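Local coordinates for fatty acid/retinol binding protein protein 7, isoform A, confirmed BY transcript evidence (Caenorhabditis elegans, PDB 2W9Y) that probably binds fatty acids such as oleic acid, and retinoids, as a small, mainly helical lipid carrier of the nematode FAR family, at residues S25-D30 with G63-T68. Sequence-based numbering, arbitrary orientation.
Sequences SSITAD and GKRLAT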
loop_
_atom_site.group_PDB
_atom_site.type_symbol
_atom_site.label_atom_id
_atom_site.label_comp_id
_atom_site.label_asym_id
_atom_site.label_seq_id
_atom_site.Cartn_x
_atom_site.Cartn_y
_atom_site.Cartn_z
ATOM N N SER A 25 4.197 10.832 -0.385
ATOM C CA SER A 25 4.341 12.291 -0.438
ATOM C C SER A 25 5.589 12.810 0.238
ATOM O O SER A 25 6.165 13.841 -0.171
ATOM C CB SER A 25 3.157 12.941 0.290
ATOM O OG SER A 25 2.030 12.911 -0.546
ATOM N N SER A 26 6.001 12.113 1.277
ATOM C CA SER A 26 7.089 12.548 2.106
ATOM C C SER A 26 8.434 12.302 1.433
ATOM O O SER A 26 9.415 12.927 1.844
ATOM C CB SER A 26 7.051 11.862 3.480
ATOM O OG SER A 26 7.691 10.578 3.468
ATOM N N ILE A 27 8.514 11.387 0.449
ATOM C CA ILE A 27 9.785 10.948 -0.123
ATOM C C ILE A 27 10.442 12.133 -0.819
ATOM O O ILE A 27 9.856 12.710 -1.734
ATOM C CB ILE A 27 9.576 9.853 -1.224
ATOM C CG1 ILE A 27 8.924 8.588 -0.659
ATOM C CG2 ILE A 27 10.893 9.438 -1.885
ATOM C CD1 ILE A 27 9.494 8.169 0.680
ATOM N N THR A 28 11.658 12.473 -0.398
ATOM C CA THR A 28 12.429 13.569 -1.002
ATOM C C THR A 28 13.178 13.075 -2.230
ATOM O O THR A 28 13.238 11.862 -2.509
ATOM C CB THR A 28 13.486 14.098 0.000
ATOM O OG1 THR A 28 14.356 13.016 0.358
ATOM C CG2 THR A 28 12.873 14.676 1.268
ATOM N N ALA A 29 13.822 13.997 -2.950
ATOM C CA ALA A 29 14.446 13.608 -4.194
ATOM C C ALA A 29 15.624 12.706 -3.888
ATOM O O ALA A 29 15.949 11.805 -4.710
ATOM C CB ALA A 29 14.935 14.854 -4.983
ATOM N N ASP A 30 16.279 12.927 -2.744
ATOM C CA ASP A 30 17.438 12.037 -2.429
ATOM C C ASP A 30 17.019 10.687 -1.803
ATOM O O ASP A 30 17.796 9.709 -1.858
ATOM C CB ASP A 30 18.473 12.715 -1.534
ATOM C CG ASP A 30 17.943 13.012 -0.163
ATOM O OD1 ASP A 30 17.027 13.824 -0.069
ATOM O OD2 ASP A 30 18.409 12.411 0.837
ATOM N N GLY A 63 13.736 4.261 6.699
ATOM C CA GLY A 63 13.265 2.945 7.167
ATOM C C GLY A 63 12.290 3.052 8.347
ATOM O O GLY A 63 11.324 2.286 8.465
ATOM N N LYS A 64 12.558 3.995 9.223
ATOM C CA LYS A 64 11.625 4.302 10.329
ATOM C C LYS A 64 10.231 4.679 9.764
ATOM O O LYS A 64 9.182 4.178 10.235
ATOM C CB LYS A 64 12.173 5.444 11.230
ATOM C CG LYS A 64 11.152 5.983 12.204
ATOM C CD LYS A 64 11.567 7.272 12.931
ATOM C CE LYS A 64 11.198 8.519 12.104
ATOM N NZ LYS A 64 9.731 8.783 12.324
ATOM N N ARG A 65 10.225 5.588 8.786
ATOM C CA ARG A 65 8.949 5.991 8.149
ATOM C C ARG A 65 8.231 4.814 7.423
ATOM O O ARG A 65 6.990 4.645 7.546
ATOM C CB ARG A 65 9.165 7.194 7.210
ATOM C CG ARG A 65 9.354 8.574 7.869
ATOM C CD ARG A 65 9.277 9.601 6.690
ATOM N NE ARG A 65 10.626 9.902 6.375
ATOM C CZ ARG A 65 11.122 10.256 5.210
ATOM N NH1 ARG A 65 10.399 10.350 4.090
ATOM N NH2 ARG A 65 12.410 10.522 5.209
ATOM N N LEU A 66 8.998 3.962 6.744
ATOM C CA LEU A 66 8.406 2.768 6.136
ATOM C C LEU A 66 7.804 1.836 7.242
ATOM O O LEU A 66 6.718 1.353 7.107
ATOM C CB LEU A 66 9.508 2.073 5.318
ATOM C CG LEU A 66 8.946 0.979 4.413
ATOM C CD1 LEU A 66 7.718 1.441 3.624
ATOM C CD2 LEU A 66 10.086 0.486 3.481
ATOM N N ALA A 67 8.532 1.568 8.330
ATOM C CA ALA A 67 8.013 0.762 9.448
ATOM C C ALA A 67 6.711 1.324 10.013
ATOM O O ALA A 67 5.831 0.574 10.444
ATOM C CB ALA A 67 9.025 0.677 10.574
ATOM N N THR A 68 6.606 2.647 10.028
ATOM C CA THR A 68 5.378 3.305 10.521
ATOM C C THR A 68 4.179 3.020 9.613
ATOM O O THR A 68 3.037 2.828 10.085
ATOM C CB THR A 68 5.641 4.877 10.701
ATOM O OG1 THR A 68 6.452 5.064 11.873
ATOM C CG2 THR A 68 4.344 5.619 10.922
#
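Ser26 OG is gripped from two helices: it accepts a hydrogen bond from Arg65 NH1 and is also hydrogen-bonded to Phe23 O, one turn back in helix 18-26. The bond from Arg65 NH1 to Ser26 OG is 2.8 Å long, and the hydroxyl sits at the edge of the guanidinium, nearly in its plane. It is bent, with an angle of 147° at the hydrogen. Ser26 holds OG between its own backbone N and carbonyl carbon (chi1 85°), a rotation that serves both partners. Arg65 reaches across from helix 60-75, and its chain bends at chi3 (-99°), which turns the guanidinium toward the last turn of helix 18-26. Arg65 CD also comes within 3.7 Å of Ser26 OG. Ile27 gives the group a small apolar neighbour, its CD1 lying 4.1 Å from Arg65 NH1, and also packs on Lys32 and Leu35 of helix 32-39. The other terminal nitrogen, Arg65 NH2, forms a salt bridge with Glu31, whose carboxylate also takes the backbone N-H of Thr28. Within the loop, Thr28 OG1 donates to Asp30 OD1 over 2.8 Å, meeting the oxygen from above the carboxylate plane. With a neutral hydroxyl on NH1 and a carboxylate on NH2, one arginine ties helix 60-75 to both the end of helix 18-26 and the loop that follows, its charge probably balanced by Glu31 while the Ser26 bond helps fix the guanidinium's rotation.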